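Local coordinates for protein inactive dihydroorotase-like domain (Chaetomium thermophilum, PDB 5NNL) that is an inactive relative of dihydroorotase, with a fold probably like that of the amidohydrolase barrel enzymes, at residues 1-6 with 283-288; 288-293 with 307-312. All blocks are in the same frame, centred on the assembly; numbering follows the deposited sequence. Where two conformers were deposited one is given.

Interaction 1 of 2, residues 1-6 with 283-288; sequences HRTIQL and EIELDR
I4 and I284 form the hydrogen-bonded pair of a short antiparallel ladder between the start of strand 3-11 and strand 281-291. I4 N reaches I284 O at 3.0 Å, and I284 N returns a bond of 3.1 Å to I4 O. T3 with E285 and Q5 with E283 are the non-hydrogen-bonded pairs on either side. T3 CA sends a CA-H...O contact to I284 O, the acceptor already used by I4. Past the ladder, L286 N bonds to R2 O at 2.9 Å, a more bent bond, where the chain enters the type I turn E285-R288.

The charged contact belongs to R2 and D287. With the R2 chain bent at chi3 (-83°), NE is brought to D287 OD2 at 2.8 Å, on the syn side of the carboxylate but 32° out of its plane. R2 NH1 adds a weak bond to D287 OD1; guanidinium and carboxylate are turned 54° apart, so the two groups do not meet as a flat pair. L286 CD2 lies over one face of the guanidinium.

Apolar contacts are few: I4 CG1 meets I284 CB, and L6 CD1 presses on I284 CD1 at a tight 3.5 Å. On the T3 face, the extended side chain of E283 passes T3 CG2.

Helix 242-251 packs on I284 and L286 through L247, while V257 and K261 of helix 257-271 touch I4 and L6. On the far side of strand 281-291 from strand 3-11 runs strand 305-315, bonded to E283 and E285.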
ATOM      1  N   HIS A   1     -30.339  -0.156   8.136  1.00 57.02           N
ATOM      2  CA  HIS A   1     -29.144   0.241   7.399  1.00 54.99           C
ATOM      3  C   HIS A   1     -28.013   0.610   8.354  1.00 45.16           C
ATOM      4  O   HIS A   1     -28.064   1.644   9.016  1.00 50.51           O
ATOM      5  CB  HIS A   1     -29.456   1.406   6.477  1.00 59.22           C
ATOM      6  N   ARG A   2     -26.992  -0.240   8.415  1.00 43.86           N
ATOM      7  CA  ARG A   2     -25.865  -0.010   9.308  1.00 41.10           C
ATOM      8  C   ARG A   2     -24.963   1.088   8.759  1.00 39.00           C
ATOM      9  O   ARG A   2     -24.563   1.047   7.591  1.00 34.53           O
ATOM     10  CB  ARG A   2     -25.063  -1.297   9.499  1.00 40.35           C
ATOM     11  CG  ARG A   2     -25.630  -2.239  10.547  1.00 45.18           C
ATOM     12  CD  ARG A   2     -24.698  -3.421  10.786  1.00 49.79           C
ATOM     13  NE  ARG A   2     -24.892  -4.482   9.803  1.00 53.67           N
ATOM     14  CZ  ARG A   2     -24.149  -5.582   9.728  1.00 54.01           C
ATOM     15  NH1 ARG A   2     -24.411  -6.489   8.800  1.00 55.64           N
ATOM     16  NH2 ARG A   2     -23.142  -5.776  10.571  1.00 52.34           N
ATOM     17  N   THR A   3     -24.646   2.065   9.607  1.00 36.32           N
ATOM     18  CA  THR A   3     -23.700   3.128   9.293  1.00 34.44           C
ATOM     19  C   THR A   3     -22.595   3.140  10.338  1.00 32.55           C
ATOM     20  O   THR A   3     -22.858   2.983  11.535  1.00 36.07           O
ATOM     21  CB  THR A   3     -24.390   4.498   9.256  1.00 34.25           C
ATOM     22  OG1 THR A   3     -25.286   4.557   8.140  1.00 33.58           O
ATOM     23  CG2 THR A   3     -23.374   5.620   9.130  1.00 39.37           C
ATOM     24  N   ILE A   4     -21.358   3.335   9.884  1.00 32.47           N
ATOM     25  CA  ILE A   4     -20.201   3.417  10.764  1.00 31.43           C
ATOM     26  C   ILE A   4     -19.388   4.653  10.398  1.00 32.75           C
ATOM     27  O   ILE A   4     -19.287   5.021   9.222  1.00 32.36           O
ATOM     28  CB  ILE A   4     -19.330   2.144  10.680  1.00 30.98           C
ATOM     29  CG1 ILE A   4     -18.812   1.932   9.252  1.00 33.81           C
ATOM     30  CG2 ILE A   4     -20.137   0.932  11.153  1.00 34.62           C
ATOM     31  CD1 ILE A   4     -17.802   0.795   9.121  1.00 33.12           C
ATOM     32  N   GLN A   5     -18.825   5.301  11.413  1.00 34.69           N
ATOM     33  CA  GLN A   5     -17.968   6.465  11.231  0.53 38.22           C
ATOM     34  C   GLN A   5     -16.521   6.043  11.453  1.00 35.91           C
ATOM     35  O   GLN A   5     -16.175   5.541  12.528  1.00 35.27           O
ATOM     36  CB  GLN A   5     -18.353   7.586  12.195  0.53 39.36           C
ATOM     37  CG  GLN A   5     -19.482   8.479  11.702  0.53 39.52           C
ATOM     38  CD  GLN A   5     -20.212   9.174  12.839  0.53 37.31           C
ATOM     39  OE1 GLN A   5     -19.630   9.976  13.572  0.53 40.90           O
ATOM     40  NE2 GLN A   5     -21.490   8.862  12.997  0.53 37.74           N
ATOM     41  N   LEU A   6     -15.686   6.241  10.439  1.00 35.52           N
ATOM     42  CA  LEU A   6     -14.276   5.916  10.530  1.00 34.93           C
ATOM     43  C   LEU A   6     -13.437   7.169  10.332  1.00 32.31           C
ATOM     44  O   LEU A   6     -13.876   8.115   9.671  1.00 33.63           O
ATOM     45  CB  LEU A   6     -13.874   4.874   9.477  1.00 34.00           C
ATOM     46  CG  LEU A   6     -14.484   3.482   9.623  1.00 32.54           C
ATOM     47  CD1 LEU A   6     -14.083   2.595   8.453  1.00 34.94           C
ATOM     48  CD2 LEU A   6     -14.053   2.848  10.929  1.00 35.62           C
ATOM     49  N   GLU A 283     -17.665   8.242   6.343  1.00 32.12           N
ATOM     50  CA  GLU A 283     -18.946   7.670   6.734  1.00 31.37           C
ATOM     51  C   GLU A 283     -19.330   6.603   5.720  1.00 31.41           C
ATOM     52  O   GLU A 283     -19.358   6.872   4.514  1.00 32.92           O
ATOM     53  CB  GLU A 283     -20.037   8.739   6.814  1.00 34.01           C
ATOM     54  CG  GLU A 283     -21.380   8.210   7.312  1.00 38.75           C
ATOM     55  CD  GLU A 283     -22.440   9.294   7.418  1.00 42.97           C
ATOM     56  OE1 GLU A 283     -22.385  10.258   6.620  1.00 43.16           O
ATOM     57  OE2 GLU A 283     -23.319   9.183   8.300  1.00 46.34           O
ATOM     58  N   ILE A 284     -19.635   5.405   6.214  1.00 31.01           N
ATOM     59  CA  ILE A 284     -19.826   4.227   5.376  1.00 30.69           C
ATOM     60  C   ILE A 284     -21.178   3.605   5.687  1.00 30.48           C
ATOM     61  O   ILE A 284     -21.500   3.346   6.852  1.00 29.44           O
ATOM     62  CB  ILE A 284     -18.695   3.203   5.592  1.00 31.82           C
ATOM     63  CG1 ILE A 284     -17.384   3.761   5.036  1.00 30.35           C
ATOM     64  CG2 ILE A 284     -19.014   1.878   4.919  1.00 30.22           C
ATOM     65  CD1 ILE A 284     -16.197   3.372   5.830  1.00 32.53           C
ATOM     66  N   GLU A 285     -21.964   3.363   4.641  1.00 28.03           N
ATOM     67  CA  GLU A 285     -23.182   2.562   4.737  1.00 31.72           C
ATOM     68  C   GLU A 285     -22.750   1.112   4.553  1.00 30.57           C
ATOM     69  O   GLU A 285     -22.612   0.613   3.435  1.00 30.29           O
ATOM     70  CB  GLU A 285     -24.206   3.020   3.705  1.00 32.22           C
ATOM     71  CG  GLU A 285     -24.745   4.424   4.004  1.00 36.83           C
ATOM     72  CD  GLU A 285     -25.274   5.167   2.784  1.00 39.47           C
ATOM     73  OE1 GLU A 285     -26.251   5.930   2.938  1.00 46.63           O
ATOM     74  OE2 GLU A 285     -24.713   5.009   1.680  1.00 41.71           O
ATOM     75  N   LEU A 286     -22.514   0.437   5.679  1.00 33.16           N
ATOM     76  CA  LEU A 286     -21.883  -0.881   5.662  1.00 33.55           C
ATOM     77  C   LEU A 286     -22.746  -1.922   4.960  1.00 38.44           C
ATOM     78  O   LEU A 286     -22.214  -2.868   4.366  1.00 39.43           O
ATOM     79  CB  LEU A 286     -21.585  -1.309   7.098  1.00 33.63           C
ATOM     80  CG  LEU A 286     -21.048  -2.718   7.330  1.00 39.62           C
ATOM     81  CD1 LEU A 286     -19.744  -2.930   6.586  1.00 37.40           C
ATOM     82  CD2 LEU A 286     -20.866  -2.956   8.818  1.00 40.43           C
ATOM     83  N   ASP A 287     -24.069  -1.769   5.008  1.00 37.70           N
ATOM     84  CA  ASP A 287     -24.994  -2.764   4.485  1.00 38.61           C
ATOM     85  C   ASP A 287     -25.503  -2.453   3.087  1.00 38.98           C
ATOM     86  O   ASP A 287     -26.199  -3.288   2.503  1.00 44.22           O
ATOM     87  CB  ASP A 287     -26.201  -2.906   5.420  1.00 40.36           C
ATOM     88  CG  ASP A 287     -25.966  -3.906   6.530  1.00 47.17           C
ATOM     89  OD1 ASP A 287     -25.318  -4.947   6.273  1.00 47.22           O
ATOM     90  OD2 ASP A 287     -26.438  -3.651   7.658  1.00 50.53           O
ATOM     91  N   ARG A 288     -25.194  -1.283   2.543  1.00 37.29           N
ATOM     92  CA  ARG A 288     -25.718  -0.922   1.235  1.00 38.28           C
ATOM     93  C   ARG A 288     -25.002  -1.720   0.152  1.00 39.33           C
ATOM     94  O   ARG A 288     -23.769  -1.710   0.073  1.00 37.87           O
ATOM     95  CB  ARG A 288     -25.561   0.575   0.992  1.00 37.65           C
ATOM     96  CG  ARG A 288     -26.317   1.052  -0.231  1.00 43.11           C
ATOM     97  CD  ARG A 288     -26.204   2.546  -0.428  1.00 44.42           C
ATOM     98  NE  ARG A 288     -26.723   2.941  -1.736  1.00 51.18           N
ATOM     99  CZ  ARG A 288     -26.530   4.129  -2.299  1.00 52.89           C
ATOM    100  NH1 ARG A 288     -25.820   5.062  -1.677  1.00 50.50           N
ATOM    101  NH2 ARG A 288     -27.046   4.385  -3.492  1.00 59.42           N
TER

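Interaction 2 of 2, residues 288-293 with 307-312; sequences RAFAVP and KGVVQR
R288 lays the aliphatic part of its side chain across V309, crossing it at a slant: CB, CG and CD all lie near V309 CG2, with CD closest at 3.7 Å. CG stands opposite the backbone N (chi1 -169°) and the chain stays extended to NE, which carries the guanidinium past the valine; NH1 comes 3.8 Å from V309 CG1.

The same methyl, V309 CG2, is met by F290, whose CD1 lies 4.0 Å away at an oblique approach to the ring. With F290 CG between backbone N and carbonyl carbon (chi1 75°), the ring lies against residues 307-309, CE1 3.6 Å from G308 O. The carbonyl carbon of K307 lies at the ring edge.

The backbones touch briefly. G308 N bonds to R288 O at 3.1 Å, and K307 CA adds a CA-H...O contact to the same oxygen. A289 faces K307 as a non-hydrogen-bonded antiparallel pair.

The short strand segments stand at 88° to each other, consistent with the corner the chain turns at 286-287. Strands 281-291 and 305-315 are consecutive antiparallel neighbours, a beta hairpin with a long connection, and this contact joins the part beyond the corner to the second strand.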
ATOM      1  N   ARG A 288     -25.194  -1.283   2.543  1.00 37.29           N
ATOM      2  CA  ARG A 288     -25.718  -0.922   1.235  1.00 38.28           C
ATOM      3  C   ARG A 288     -25.002  -1.720   0.152  1.00 39.33           C
ATOM      4  O   ARG A 288     -23.769  -1.710   0.073  1.00 37.87           O
ATOM      5  CB  ARG A 288     -25.561   0.575   0.992  1.00 37.65           C
ATOM      6  CG  ARG A 288     -26.317   1.052  -0.231  1.00 43.11           C
ATOM      7  CD  ARG A 288     -26.204   2.546  -0.428  1.00 44.42           C
ATOM      8  NE  ARG A 288     -26.723   2.941  -1.736  1.00 51.18           N
ATOM      9  CZ  ARG A 288     -26.530   4.129  -2.299  1.00 52.89           C
ATOM     10  NH1 ARG A 288     -25.820   5.062  -1.677  1.00 50.50           N
ATOM     11  NH2 ARG A 288     -27.046   4.385  -3.492  1.00 59.42           N
ATOM     12  N   ALA A 289     -25.777  -2.417  -0.673  1.00 40.14           N
ATOM     13  CA  ALA A 289     -25.226  -3.157  -1.796  1.00 39.94           C
ATOM     14  C   ALA A 289     -25.025  -2.241  -2.996  1.00 43.48           C
ATOM     15  O   ALA A 289     -25.700  -1.217  -3.148  1.00 41.92           O
ATOM     16  CB  ALA A 289     -26.147  -4.314  -2.184  1.00 39.97           C
ATOM     17  N   PHE A 290     -24.082  -2.622  -3.851  1.00 43.76           N
ATOM     18  CA  PHE A 290     -23.822  -1.899  -5.086  1.00 42.21           C
ATOM     19  C   PHE A 290     -23.092  -2.830  -6.038  1.00 44.97           C
ATOM     20  O   PHE A 290     -22.322  -3.695  -5.611  1.00 46.41           O
ATOM     21  CB  PHE A 290     -22.993  -0.635  -4.840  1.00 42.83           C
ATOM     22  CG  PHE A 290     -21.538  -0.905  -4.580  1.00 40.39           C
ATOM     23  CD1 PHE A 290     -21.102  -1.269  -3.318  1.00 40.16           C
ATOM     24  CD2 PHE A 290     -20.608  -0.794  -5.598  1.00 42.63           C
ATOM     25  CE1 PHE A 290     -19.767  -1.518  -3.078  1.00 38.58           C
ATOM     26  CE2 PHE A 290     -19.271  -1.040  -5.362  1.00 41.51           C
ATOM     27  CZ  PHE A 290     -18.850  -1.403  -4.101  1.00 34.91           C
ATOM     28  N   ALA A 291     -23.343  -2.647  -7.328  1.00 42.69           N
ATOM     29  CA  ALA A 291     -22.678  -3.428  -8.357  1.00 46.74           C
ATOM     30  C   ALA A 291     -21.346  -2.778  -8.700  1.00 48.21           C
ATOM     31  O   ALA A 291     -21.295  -1.584  -9.013  1.00 47.59           O
ATOM     32  CB  ALA A 291     -23.552  -3.535  -9.605  1.00 48.04           C
ATOM     33  N   VAL A 292     -20.274  -3.558  -8.633  1.00 47.22           N
ATOM     34  CA  VAL A 292     -18.960  -3.052  -9.017  1.00 48.48           C
ATOM     35  C   VAL A 292     -19.104  -2.493 -10.427  1.00 52.95           C
ATOM     36  O   VAL A 292     -19.487  -3.233 -11.345  1.00 54.62           O
ATOM     37  CB  VAL A 292     -17.880  -4.143  -8.944  1.00 46.19           C
ATOM     38  CG1 VAL A 292     -16.526  -3.576  -9.351  1.00 47.40           C
ATOM     39  CG2 VAL A 292     -17.805  -4.722  -7.542  1.00 46.56           C
ATOM     40  N   PRO A 293     -18.828  -1.209 -10.650  1.00 52.43           N
ATOM     41  CA  PRO A 293     -19.137  -0.606 -11.957  1.00 56.17           C
ATOM     42  C   PRO A 293     -18.468  -1.353 -13.099  1.00 58.72           C
ATOM     43  O   PRO A 293     -17.242  -1.485 -13.150  1.00 58.54           O
ATOM     44  CB  PRO A 293     -18.609   0.829 -11.822  1.00 54.26           C
ATOM     45  CG  PRO A 293     -17.672   0.804 -10.663  1.00 54.80           C
ATOM     46  CD  PRO A 293     -18.189  -0.247  -9.738  1.00 51.53           C
ATOM     47  N   LYS A 307     -20.840  -5.036  -0.604  1.00 37.80           N
ATOM     48  CA  LYS A 307     -21.448  -4.152   0.378  1.00 37.07           C
ATOM     49  C   LYS A 307     -20.415  -3.166   0.908  1.00 35.40           C
ATOM     50  O   LYS A 307     -19.224  -3.479   1.011  1.00 33.32           O
ATOM     51  CB  LYS A 307     -22.055  -4.947   1.535  1.00 37.75           C
ATOM     52  CG  LYS A 307     -23.120  -5.931   1.079  1.00 43.87           C
ATOM     53  CD  LYS A 307     -24.275  -6.040   2.057  1.00 43.39           C
ATOM     54  CE  LYS A 307     -25.334  -6.996   1.529  1.00 47.60           C
ATOM     55  NZ  LYS A 307     -26.595  -6.984   2.329  1.00 55.21           N
ATOM     56  N   GLY A 308     -20.884  -1.968   1.242  1.00 33.76           N
ATOM     57  CA  GLY A 308     -20.017  -0.933   1.765  1.00 32.78           C
ATOM     58  C   GLY A 308     -19.893   0.247   0.827  1.00 30.57           C
ATOM     59  O   GLY A 308     -19.016   0.274  -0.044  1.00 33.58           O
ATOM     60  N   VAL A 309     -20.770   1.232   0.995  1.00 29.49           N
ATOM     61  CA  VAL A 309     -20.760   2.446   0.188  1.00 28.23           C
ATOM     62  C   VAL A 309     -20.141   3.565   1.010  1.00 32.23           C
ATOM     63  O   VAL A 309     -20.489   3.752   2.183  1.00 32.37           O
ATOM     64  CB  VAL A 309     -22.179   2.811  -0.282  1.00 34.76           C
ATOM     65  CG1 VAL A 309     -22.225   4.224  -0.867  1.00 36.59           C
ATOM     66  CG2 VAL A 309     -22.661   1.802  -1.321  1.00 36.77           C
ATOM     67  N   VAL A 310     -19.216   4.301   0.399  1.00 30.52           N
ATOM     68  CA  VAL A 310     -18.581   5.454   1.034  1.00 29.45           C
ATOM     69  C   VAL A 310     -19.561   6.621   0.932  1.00 30.97           C
ATOM     70  O   VAL A 310     -19.633   7.305  -0.090  1.00 29.57           O
ATOM     71  CB  VAL A 310     -17.233   5.786   0.390  1.00 31.13           C
ATOM     72  CG1 VAL A 310     -16.598   6.987   1.073  1.00 30.29           C
ATOM     73  CG2 VAL A 310     -16.310   4.584   0.458  1.00 31.47           C
ATOM     74  N   GLN A 311     -20.315   6.861   2.005  1.00 27.76           N
ATOM     75  CA  GLN A 311     -21.375   7.863   1.953  1.00 31.83           C
ATOM     76  C   GLN A 311     -20.799   9.273   1.915  1.00 28.61           C
ATOM     77  O   GLN A 311     -21.285  10.127   1.165  1.00 29.20           O
ATOM     78  CB  GLN A 311     -22.317   7.691   3.147  1.00 32.16           C
ATOM     79  CG  GLN A 311     -23.349   8.811   3.312  1.00 39.01           C
ATOM     80  CD  GLN A 311     -24.314   8.559   4.465  1.00 40.46           C
ATOM     81  OE1 GLN A 311     -24.061   7.723   5.335  1.00 37.33           O
ATOM     82  NE2 GLN A 311     -25.426   9.284   4.474  1.00 41.78           N
ATOM     83  N   ARG A 312     -19.764   9.537   2.706  1.00 29.64           N
ATOM     84  CA  ARG A 312     -19.203  10.877   2.773  1.00 32.93           C
ATOM     85  C   ARG A 312     -17.769  10.803   3.272  1.00 29.20           C
ATOM     86  O   ARG A 312     -17.474  10.078   4.225  1.00 31.05           O
ATOM     87  CB  ARG A 312     -20.031  11.778   3.694  1.00 32.87           C
ATOM     88  CG  ARG A 312     -19.528  13.216   3.766  1.00 36.39           C
ATOM     89  CD  ARG A 312     -20.190  14.018   4.878  1.00 42.06           C
ATOM     90  NE  ARG A 312     -20.070  13.353   6.174  1.00 46.02           N
ATOM     91  CZ  ARG A 312     -20.013  13.974   7.350  1.00 50.01           C
ATOM     92  NH1 ARG A 312     -20.047  15.300   7.426  1.00 53.01           N
ATOM     93  NH2 ARG A 312     -19.910  13.256   8.462  1.00 52.05           N
TER

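How the interactions relate
Both contacts use strand 281-291, which lies between strands 3-11 and 305-315; they share R288, which makes its contact in interaction 2, and their centres are 10 Å apart. Interaction 1 joins residues far apart in sequence, bringing the start of the chain beside a late strand; interaction 2 links strands only a short connection apart. Each is partly buried. In interaction 1 a regular ladder and the turn after it bury I284 and L286, with an ion pair at the exposed end; in interaction 2 a single backbone bond is flanked by apolar contacts to buried V309, with R288 and A289 at the surface. E283 O to Q311 N and E283 N to R312 O, probable hydrogen bonds at a classic beta bulge, tie the two together.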